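PDB 4LLS: geranyltranstransferase from Roseobacter denitrificans, which probably condenses isopentenyl diphosphate with an allylic diphosphate such as farnesyl diphosphate, lengthening the chain to make geranylgeranyl diphosphate for carotenoids and related isoprenoids. Local coordinates for residues His101-Cys106 with Asp111-Gln116; Met55-Ser60 with Lys121-Ala126. All blocks are in the same frame, centred on the assembly; numbering follows the deposited sequence.

Contact 1 of 2, residues His101-Cys106 with Asp111-Gln116; sequences HDDLPC and DMRRGQ. With CA (calcium ion), chain F; GST (geranyl S-thiolodiphosphate), chain D; IPE (3-methylbut-3-enyl trihydrogen diphosphate), chain C.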
ATOM      1  N   HIS A 101       7.708   1.548  -8.109  1.00 13.40           N
ATOM      2  CA  HIS A 101       6.768   2.317  -8.935  1.00 13.60           C
ATOM      3  C   HIS A 101       7.403   3.512  -9.618  1.00 14.79           C
ATOM      4  O   HIS A 101       7.138   3.730 -10.806  1.00 16.00           O
ATOM      5  CB  HIS A 101       5.499   2.684  -8.151  1.00 14.49           C
ATOM      6  CG  HIS A 101       4.616   1.507  -7.892  1.00 13.89           C
ATOM      7  ND1 HIS A 101       3.343   1.622  -7.364  1.00 13.41           N
ATOM      8  CD2 HIS A 101       4.769   0.205  -8.199  1.00 14.08           C
ATOM      9  CE1 HIS A 101       2.796   0.435  -7.281  1.00 12.98           C
ATOM     10  NE2 HIS A 101       3.647  -0.453  -7.768  1.00 13.29           N
ATOM     11  N   ASP A 102       8.251   4.272  -8.933  1.00 16.37           N
ATOM     12  CA  ASP A 102       8.927   5.421  -9.528  1.00 15.45           C
ATOM     13  C   ASP A 102       9.731   5.002 -10.751  1.00 15.58           C
ATOM     14  O   ASP A 102       9.856   5.796 -11.692  1.00 16.66           O
ATOM     15  CB  ASP A 102       9.844   6.114  -8.517  1.00 17.30           C
ATOM     16  CG  ASP A 102      10.430   7.451  -9.042  1.00 18.77           C
ATOM     17  OD1 ASP A 102       9.645   8.380  -9.321  1.00 22.19           O
ATOM     18  OD2 ASP A 102      11.673   7.550  -9.058  1.00 21.61           O
ATOM     19  N   ASP A 103      10.341   3.831 -10.699  1.00 14.77           N
ATOM     20  CA  ASP A 103      11.261   3.410 -11.765  1.00 15.96           C
ATOM     21  C   ASP A 103      10.489   3.039 -13.037  1.00 16.70           C
ATOM     22  O   ASP A 103      11.111   2.865 -14.075  1.00 18.08           O
ATOM     23  CB  ASP A 103      12.164   2.271 -11.307  1.00 17.31           C
ATOM     24  CG  ASP A 103      13.270   2.720 -10.305  1.00 16.03           C
ATOM     25  OD1 ASP A 103      13.742   1.870  -9.509  1.00 17.37           O
ATOM     26  OD2 ASP A 103      13.633   3.894 -10.309  1.00 19.68           O
ATOM     27  N   LEU A 104       9.205   2.725 -12.908  1.00 15.71           N
ATOM     28  CA  LEU A 104       8.372   2.247 -14.035  1.00 16.03           C
ATOM     29  C   LEU A 104       8.554   3.094 -15.284  1.00 16.21           C
ATOM     30  O   LEU A 104       8.638   4.327 -15.213  1.00 17.64           O
ATOM     31  CB  LEU A 104       6.875   2.208 -13.657  1.00 17.81           C
ATOM     32  CG  LEU A 104       6.439   1.085 -12.687  1.00 17.90           C
ATOM     33  CD1 LEU A 104       5.032   1.363 -12.177  1.00 19.22           C
ATOM     34  CD2 LEU A 104       6.510  -0.285 -13.334  1.00 22.06           C
ATOM     35  N   PRO A 105       8.318   2.447 -16.447  1.00 19.21           N
ATOM     36  CA  PRO A 105       8.345   3.223 -17.694  1.00 19.02           C
ATOM     37  C   PRO A 105       7.414   4.442 -17.757  1.00 19.92           C
ATOM     38  O   PRO A 105       7.746   5.444 -18.376  1.00 22.73           O
ATOM     39  CB  PRO A 105       7.967   2.168 -18.749  1.00 22.81           C
ATOM     40  CG  PRO A 105       8.463   0.891 -18.197  1.00 23.51           C
ATOM     41  CD  PRO A 105       8.190   0.999 -16.701  1.00 19.70           C
ATOM     42  N   CYS A 106       6.224   4.334 -17.174  1.00 18.53           N
ATOM     43  CA  CYS A 106       5.267   5.415 -17.205  1.00 20.70           C
ATOM     44  C   CYS A 106       5.618   6.545 -16.240  1.00 18.61           C
ATOM     45  O   CYS A 106       4.939   7.564 -16.181  1.00 20.58           O
ATOM     46  CB  CYS A 106       3.860   4.871 -16.929  1.00 23.04           C
ATOM     47  SG  CYS A 106       3.550   4.288 -15.245  1.00 25.91           S
ATOM     48  N   ASP A 111      16.343   1.864 -15.651  1.00 21.40           N
ATOM     49  CA  ASP A 111      16.759   0.487 -15.867  1.00 21.11           C
ATOM     50  C   ASP A 111      17.595  -0.128 -14.740  1.00 18.99           C
ATOM     51  O   ASP A 111      17.707  -1.350 -14.654  1.00 20.40           O
ATOM     52  CB  ASP A 111      17.596   0.394 -17.165  1.00 24.86           C
ATOM     53  CG  ASP A 111      16.794   0.665 -18.420  1.00 32.51           C
ATOM     54  OD1 ASP A 111      17.436   0.780 -19.494  1.00 41.01           O
ATOM     55  OD2 ASP A 111      15.545   0.648 -18.375  1.00 31.44           O
ATOM     56  N   MET A 112      18.164   0.719 -13.882  1.00 17.39           N
ATOM     57  CA  MET A 112      19.054   0.282 -12.827  1.00 19.21           C
ATOM     58  C   MET A 112      18.746   1.007 -11.518  1.00 17.32           C
ATOM     59  O   MET A 112      18.405   2.190 -11.522  1.00 19.55           O
ATOM     60  CB  MET A 112      20.505   0.525 -13.246  1.00 22.90           C
ATOM     61  CG  MET A 112      21.536   0.008 -12.262  1.00 26.35           C
ATOM     62  SD  MET A 112      23.243   0.213 -12.851  1.00 42.58           S
ATOM     63  CE  MET A 112      23.358   2.001 -12.971  1.00 33.73           C
ATOM     64  N   ARG A 113      18.839   0.264 -10.425  1.00 18.59           N
ATOM     65  CA  ARG A 113      18.602   0.778  -9.064  1.00 18.73           C
ATOM     66  C   ARG A 113      19.473  -0.102  -8.158  1.00 19.11           C
ATOM     67  O   ARG A 113      19.452  -1.319  -8.252  1.00 18.93           O
ATOM     68  CB  ARG A 113      17.094   0.631  -8.748  1.00 20.17           C
ATOM     69  CG  ARG A 113      16.627   0.731  -7.291  1.00 22.23           C
ATOM     70  CD  ARG A 113      16.581   2.135  -6.762  1.00 20.82           C
ATOM     71  NE  ARG A 113      15.603   3.007  -7.420  1.00 14.32           N
ATOM     72  CZ  ARG A 113      15.683   4.324  -7.360  1.00 13.90           C
ATOM     73  NH1 ARG A 113      14.841   5.065  -8.037  1.00 16.82           N
ATOM     74  NH2 ARG A 113      16.547   4.906  -6.526  1.00 16.71           N
ATOM     75  N   ARG A 114      20.220   0.532  -7.269  1.00 21.93           N
ATOM     76  CA  ARG A 114      21.092  -0.177  -6.329  1.00 17.92           C
ATOM     77  C   ARG A 114      22.057  -1.148  -7.039  1.00 19.47           C
ATOM     78  O   ARG A 114      22.402  -2.212  -6.491  1.00 20.39           O
ATOM     79  CB  ARG A 114      20.288  -0.915  -5.253  1.00 19.75           C
ATOM     80  CG  ARG A 114      19.560   0.043  -4.309  1.00 18.65           C
ATOM     81  CD  ARG A 114      18.468  -0.684  -3.551  1.00 18.39           C
ATOM     82  NE  ARG A 114      17.733   0.183  -2.637  1.00 17.01           N
ATOM     83  CZ  ARG A 114      16.683  -0.219  -1.935  1.00 17.95           C
ATOM     84  NH1 ARG A 114      16.031   0.632  -1.173  1.00 14.28           N
ATOM     85  NH2 ARG A 114      16.260  -1.482  -2.069  1.00 20.17           N
ATOM     86  N   GLY A 115      22.474  -0.754  -8.235  1.00 18.35           N
ATOM     87  CA  GLY A 115      23.469  -1.490  -9.025  1.00 19.86           C
ATOM     88  C   GLY A 115      22.932  -2.693  -9.761  1.00 22.73           C
ATOM     89  O   GLY A 115      23.701  -3.474 -10.326  1.00 23.73           O
ATOM     90  N   GLN A 116      21.614  -2.872  -9.732  1.00 20.37           N
ATOM     91  CA  GLN A 116      20.987  -4.027 -10.344  1.00 21.95           C
ATOM     92  C   GLN A 116      19.851  -3.598 -11.270  1.00 19.14           C
ATOM     93  O   GLN A 116      19.334  -2.479 -11.169  1.00 19.34           O
ATOM     94  CB  GLN A 116      20.423  -4.955  -9.252  1.00 24.13           C
ATOM     95  CG  GLN A 116      21.444  -5.457  -8.240  1.00 28.23           C
ATOM     96  CD  GLN A 116      22.465  -6.382  -8.872  1.00 38.92           C
ATOM     97  OE1 GLN A 116      22.181  -7.049  -9.870  1.00 44.96           O
ATOM     98  NE2 GLN A 116      23.682  -6.376  -8.339  1.00 48.62           N
TER
HETATM   99 CA    CA F 304      13.486   8.598  -9.941  0.90 18.05          CA
HETATM  100  PA  GST D 302      16.025   8.626  -7.526  1.00 17.82           P
HETATM  101  O1A GST D 302      16.678   7.660  -6.539  1.00 18.42           O
HETATM  102  O2A GST D 302      16.954   9.705  -8.067  1.00 21.18           O
HETATM  103  O3A GST D 302      15.243   7.909  -8.621  1.00 17.80           O
HETATM  104  O1B GST D 302      14.925   9.373  -6.651  1.00 18.15           O
HETATM  105  PB  GST D 302      14.143  10.657  -7.155  1.00 18.95           P
HETATM  106  O2B GST D 302      14.937  11.888  -7.112  1.00 17.75           O
HETATM  107  O3B GST D 302      13.492  10.362  -8.549  1.00 19.79           O
HETATM  108  S1  GST D 302      12.751  10.829  -5.747  1.00 22.91           S
HETATM  109  C1  GST D 302      12.000   9.250  -5.957  1.00 25.68           C
HETATM  110  C2  GST D 302      10.540   9.242  -5.570  1.00 31.48           C
HETATM  111  C3  GST D 302      10.128   8.865  -4.350  1.00 23.49           C
HETATM  112  C10 GST D 302      11.095   8.533  -3.266  1.00 28.68           C
HETATM  113  C4  GST D 302       8.680   8.868  -3.997  1.00 24.61           C
HETATM  114  C5  GST D 302       7.901   8.215  -5.147  1.00 28.82           C
HETATM  115  C6  GST D 302       6.438   8.173  -4.850  1.00 29.17           C
HETATM  116  C7  GST D 302       5.593   7.259  -5.375  1.00 27.93           C
HETATM  117  C9  GST D 302       5.937   6.150  -6.345  1.00 21.06           C
HETATM  118  C8  GST D 302       4.182   7.388  -4.894  1.00 35.73           C
HETATM  119  C1  IPE C 301      16.430   7.190  -3.113  1.00 17.45           C
HETATM  120  O1  IPE C 301      16.570   7.049  -1.685  1.00 12.82           O
HETATM  121  C2  IPE C 301      15.083   7.843  -3.404  1.00 17.97           C
HETATM  122  C3  IPE C 301      14.985   9.203  -2.760  1.00 19.84           C
HETATM  123  C4  IPE C 301      14.019   9.497  -1.893  1.00 20.26           C
HETATM  124  C5  IPE C 301      15.896  10.302  -3.214  1.00 20.36           C
HETATM  125  PA  IPE C 301      17.934   6.488  -1.077  1.00 12.63           P
HETATM  126  O1A IPE C 301      19.120   7.294  -1.627  1.00 13.55           O
HETATM  127  O2A IPE C 301      17.765   6.479   0.374  1.00 12.59           O
HETATM  128  O3A IPE C 301      18.017   4.998  -1.612  1.00 12.38           O
HETATM  129  PB  IPE C 301      18.517   3.562  -1.047  1.00 12.01           P
HETATM  130  O1B IPE C 301      18.951   2.782  -2.279  1.00 12.75           O
HETATM  131  O2B IPE C 301      19.655   3.812  -0.099  1.00 13.16           O
HETATM  132  O3B IPE C 301      17.300   3.030  -0.329  1.00 12.79           O
HETATM  133  O   HOH W   1      16.478   3.969 -10.650  1.00 25.27           O
HETATM  134  O   HOH W   2      13.752   6.494 -11.158  1.00 22.49           O
HETATM  135  O   HOH W   3      15.150   9.650 -11.270  1.00 30.91           O

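Contact 2 of 2, residues Met55-Ser60 with Lys121-Ala126; sequences MAHATS and KKWDDA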
ATOM      1  N   MET A  55       9.676  -8.860  -4.912  1.00 14.26           N
ATOM      2  CA  MET A  55       9.632  -8.194  -3.621  1.00 14.82           C
ATOM      3  C   MET A  55      10.992  -8.277  -2.926  1.00 14.76           C
ATOM      4  O   MET A  55      11.434  -7.298  -2.312  1.00 13.60           O
ATOM      5  CB  MET A  55       8.573  -8.805  -2.723  1.00 14.16           C
ATOM      6  CG  MET A  55       7.151  -8.496  -3.160  1.00 14.08           C
ATOM      7  SD  MET A  55       5.877  -9.457  -2.311  1.00 15.02           S
ATOM      8  CE  MET A  55       5.823  -8.610  -0.732  1.00 13.51           C
ATOM      9  N   ALA A  56      11.627  -9.450  -2.952  1.00 13.17           N
ATOM     10  CA  ALA A  56      12.908  -9.640  -2.310  1.00 13.44           C
ATOM     11  C   ALA A  56      13.983  -8.830  -3.043  1.00 13.25           C
ATOM     12  O   ALA A  56      14.853  -8.199  -2.416  1.00 17.32           O
ATOM     13  CB  ALA A  56      13.279 -11.100  -2.322  1.00 16.41           C
ATOM     14  N   HIS A  57      13.909  -8.811  -4.364  1.00 14.55           N
ATOM     15  CA  HIS A  57      14.858  -8.044  -5.173  1.00 15.47           C
ATOM     16  C   HIS A  57      14.812  -6.572  -4.776  1.00 14.56           C
ATOM     17  O   HIS A  57      15.830  -5.896  -4.646  1.00 17.12           O
ATOM     18  CB  HIS A  57      14.505  -8.219  -6.637  1.00 15.74           C
ATOM     19  CG  HIS A  57      15.528  -7.693  -7.589  1.00 18.11           C
ATOM     20  ND1 HIS A  57      15.396  -6.507  -8.269  1.00 24.48           N
ATOM     21  CD2 HIS A  57      16.664  -8.267  -8.050  1.00 22.30           C
ATOM     22  CE1 HIS A  57      16.411  -6.364  -9.109  1.00 21.35           C
ATOM     23  NE2 HIS A  57      17.205  -7.407  -8.973  1.00 27.71           N
ATOM     24  N   ALA A  58      13.600  -6.044  -4.711  1.00 13.22           N
ATOM     25  CA  ALA A  58      13.372  -4.629  -4.481  1.00 14.66           C
ATOM     26  C   ALA A  58      13.728  -4.153  -3.085  1.00 13.19           C
ATOM     27  O   ALA A  58      13.957  -2.931  -2.873  1.00 16.01           O
ATOM     28  CB  ALA A  58      11.901  -4.301  -4.752  1.00 17.75           C
ATOM     29  N   THR A  59      13.739  -5.063  -2.124  1.00 12.67           N
ATOM     30  CA  THR A  59      14.059  -4.731  -0.782  1.00 13.72           C
ATOM     31  C   THR A  59      15.498  -5.027  -0.376  1.00 15.55           C
ATOM     32  O   THR A  59      15.872  -4.737   0.750  1.00 18.52           O
ATOM     33  CB  THR A  59      13.090  -5.407   0.217  1.00 13.10           C
ATOM     34  OG1 THR A  59      13.016  -6.829  -0.010  1.00 14.53           O
ATOM     35  CG2 THR A  59      11.718  -4.788   0.120  1.00 13.16           C
ATOM     36  N   SER A  60      16.269  -5.673  -1.251  1.00 16.44           N
ATOM     37  CA  SER A  60      17.648  -5.982  -0.983  1.00 18.58           C
ATOM     38  C   SER A  60      18.488  -4.721  -1.216  1.00 19.05           C
ATOM     39  O   SER A  60      18.202  -3.906  -2.091  1.00 21.47           O
ATOM     40  CB  SER A  60      18.103  -7.145  -1.861  1.00 21.63           C
ATOM     41  OG  SER A  60      18.118  -6.784  -3.208  1.00 32.08           O
ATOM     42  N   LYS A 121      12.481  -4.396 -15.506  1.00 20.61           N
ATOM     43  CA  LYS A 121      13.493  -4.855 -16.478  1.00 23.12           C
ATOM     44  C   LYS A 121      13.820  -6.328 -16.300  1.00 23.04           C
ATOM     45  O   LYS A 121      13.886  -7.085 -17.271  1.00 27.74           O
ATOM     46  CB  LYS A 121      14.760  -4.006 -16.353  1.00 24.38           C
ATOM     47  CG  LYS A 121      14.697  -2.677 -17.067  1.00 30.88           C
ATOM     48  CD  LYS A 121      14.735  -2.888 -18.571  1.00 38.55           C
ATOM     49  CE  LYS A 121      14.209  -1.677 -19.310  1.00 45.83           C
ATOM     50  NZ  LYS A 121      14.158  -1.917 -20.779  1.00 50.09           N
ATOM     51  N   LYS A 122      14.001  -6.766 -15.057  1.00 21.40           N
ATOM     52  CA  LYS A 122      14.307  -8.145 -14.748  1.00 23.51           C
ATOM     53  C   LYS A 122      13.109  -9.075 -14.950  1.00 25.81           C
ATOM     54  O   LYS A 122      13.252 -10.247 -15.289  1.00 24.30           O
ATOM     55  CB  LYS A 122      14.857  -8.253 -13.329  1.00 25.86           C
ATOM     56  CG  LYS A 122      15.332  -9.632 -12.918  1.00 27.64           C
ATOM     57  CD  LYS A 122      16.218  -9.549 -11.685  1.00 35.06           C
ATOM     58  CE  LYS A 122      16.486 -10.914 -11.075  1.00 39.17           C
ATOM     59  NZ  LYS A 122      17.264 -11.775 -11.994  1.00 47.53           N
ATOM     60  N   TRP A 123      11.923  -8.554 -14.685  1.00 22.05           N
ATOM     61  CA  TRP A 123      10.704  -9.280 -14.926  1.00 22.37           C
ATOM     62  C   TRP A 123       9.907  -8.555 -16.023  1.00 23.06           C
ATOM     63  O   TRP A 123      10.268  -8.646 -17.199  1.00 25.63           O
ATOM     64  CB  TRP A 123       9.941  -9.433 -13.586  1.00 19.60           C
ATOM     65  CG  TRP A 123      10.542 -10.455 -12.667  1.00 20.88           C
ATOM     66  CD1 TRP A 123      10.309 -11.780 -12.672  1.00 22.29           C
ATOM     67  CD2 TRP A 123      11.504 -10.223 -11.622  1.00 19.45           C
ATOM     68  NE1 TRP A 123      11.026 -12.401 -11.684  1.00 24.54           N
ATOM     69  CE2 TRP A 123      11.782 -11.463 -11.028  1.00 22.22           C
ATOM     70  CE3 TRP A 123      12.069  -9.077 -11.060  1.00 18.66           C
ATOM     71  CZ2 TRP A 123      12.696 -11.612  -9.975  1.00 23.16           C
ATOM     72  CZ3 TRP A 123      12.985  -9.226 -10.021  1.00 20.13           C
ATOM     73  CH2 TRP A 123      13.283 -10.486  -9.486  1.00 21.74           C
ATOM     74  N   ASP A 124       8.878  -7.789 -15.662  1.00 18.61           N
ATOM     75  CA  ASP A 124       8.053  -7.033 -16.589  1.00 19.33           C
ATOM     76  C   ASP A 124       7.227  -6.013 -15.790  1.00 20.34           C
ATOM     77  O   ASP A 124       7.342  -5.968 -14.548  1.00 19.64           O
ATOM     78  CB  ASP A 124       7.142  -7.967 -17.424  1.00 22.43           C
ATOM     79  CG  ASP A 124       6.261  -8.867 -16.574  1.00 26.32           C
ATOM     80  OD1 ASP A 124       5.902  -9.962 -17.054  1.00 32.90           O
ATOM     81  OD2 ASP A 124       5.878  -8.512 -15.433  1.00 22.58           O
ATOM     82  N   ASP A 125       6.501  -5.145 -16.491  1.00 21.04           N
ATOM     83  CA  ASP A 125       5.839  -4.026 -15.848  1.00 20.17           C
ATOM     84  C   ASP A 125       4.806  -4.570 -14.850  1.00 19.00           C
ATOM     85  O   ASP A 125       4.654  -4.003 -13.772  1.00 17.53           O
ATOM     86  CB  ASP A 125       5.148  -3.094 -16.849  1.00 20.81           C
ATOM     87  CG  ASP A 125       6.121  -2.323 -17.705  1.00 25.41           C
ATOM     88  OD1 ASP A 125       7.344  -2.467 -17.525  1.00 24.54           O
ATOM     89  OD2 ASP A 125       5.655  -1.610 -18.641  1.00 35.48           O
ATOM     90  N   ALA A 126       4.028  -5.575 -15.219  1.00 17.05           N
ATOM     91  CA  ALA A 126       2.939  -6.064 -14.333  1.00 15.58           C
ATOM     92  C   ALA A 126       3.534  -6.562 -13.021  1.00 17.27           C
ATOM     93  O   ALA A 126       2.995  -6.308 -11.929  1.00 16.78           O
ATOM     94  CB  ALA A 126       2.174  -7.201 -14.989  1.00 20.34           C
TER

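Contact 1 of 2, residues His101-Cys106 with Asp111-Gln116
Asp-103, next to Asp-102 of helix 81-102, faces Arg-113 of the short strand 112-113, the backbones coming nearest at 7.5 Å between the CA atoms of Asp-103 and Asp-111. A type I' turn from Arg-113 to Gln-116 reverses the chain, with Arg-114 and Gly-115 at positive phi. The Arg-113 chain bends at chi2 (77°) and chi3 (65°), bringing its guanidinium side-on to the Asp-103 carboxylate, their planes 15° apart. Arg-113 NE donates to the syn lone pair of Asp-103 OD1 at 3.0 Å, while Arg-113 NH1 meets Asp-103 OD2 at 2.8 Å, completing a bidentate salt bridge. An arginine suits this place because its remaining N-H groups point at geranyl S-thiolodiphosphate: Arg-113 NH2 reaches the ligand's O1A almost straight at 2.8 Å, and Arg-113 NH1 reaches its O3A at 2.9 Å. O3A also binds calcium, as does Asp-102 OD2 at 2.3 Å, alongside Asp-108, while Asp-102 OD1 accepts a hydrogen bond from Gln-175. Asp-103 works from the second shell, its OD2 accepting from a calcium-bound water at 2.7 Å. Arg-114 turns to the other substrate, its NE and NH1 each gripping one terminal oxygen of isopentenyl diphosphate. Asp-102, Asp-103 and Asp-108 belong to the first aspartate-rich motif of prenyl synthases; by drawing metal and arginine onto one diphosphate, the arrangement would probably stabilise negative charge as that group departs from a natural allylic substrate.

Contact 2 of 2, residues Met55-Ser60 with Lys121-Ala126
His-57, near the end of helix 50-59, projects towards Lys-122 and Trp-123, where helix 119-122 gives way to a loop. Its CG lies anti to the backbone N (chi1 -170°), which swings the imidazole out to meet both partners on the same side of its plane. Starting at the root, His-57 CB rests 3.8 Å from Trp-123 CH2. One atom further, His-57 CG sits 3.8 Å from Trp-123 CZ3, which stands over one imidazole face, displaced towards its rim. The pair is thus T-shaped: the indole edge meets the imidazole face, with planes at 83° and the centroids of the imidazole and the six-membered indole ring 5.4 Å apart. The outer ring atoms meet Lys-122 CD and CE, which come up obliquely; a lysine suits this exposed place because its methylenes pack while its ammonium can stay at the surface. With an alanine in place of His-57, the edge of Trp-123 would probably lose its aromatic face and Lys-122 CD its neighbour, leaving a gap between helix 50-59 and the bend. The tryptophan also packs on Pro-50, Glu-53 and Ala-54, and Asp-124 N-caps helix 125-144; the contact therefore joins helix 50-59 to the bend between helices 119-122 and 125-144.

How the contacts relate
Both segments of contact 1 fall in the sequence between the two segments of contact 2, and the contact centres lie about 9 Å apart. They meet at Arg-114, whose NH2 comes close to Ala-58 O, at 2.8 Å, and makes a weak hydrogen bond of 3.1 Å to Ser-60 O; the backbone at and just after the end of helix 50-59 thus lies against a guanidinium that binds isopentenyl diphosphate. A second touch puts Pro-105 CG 3.6 Å from Asp-125 OD1. Contact 1 lines both substrate sites and the calcium cluster, whereas contact 2 is a surface junction, the His-57 side chain about 12 Å from isopentenyl diphosphate. His-101 is hydrogen-bonded to Asp-133 of the second subunit, and Met-55 packs on Ala-168 of the second subunit.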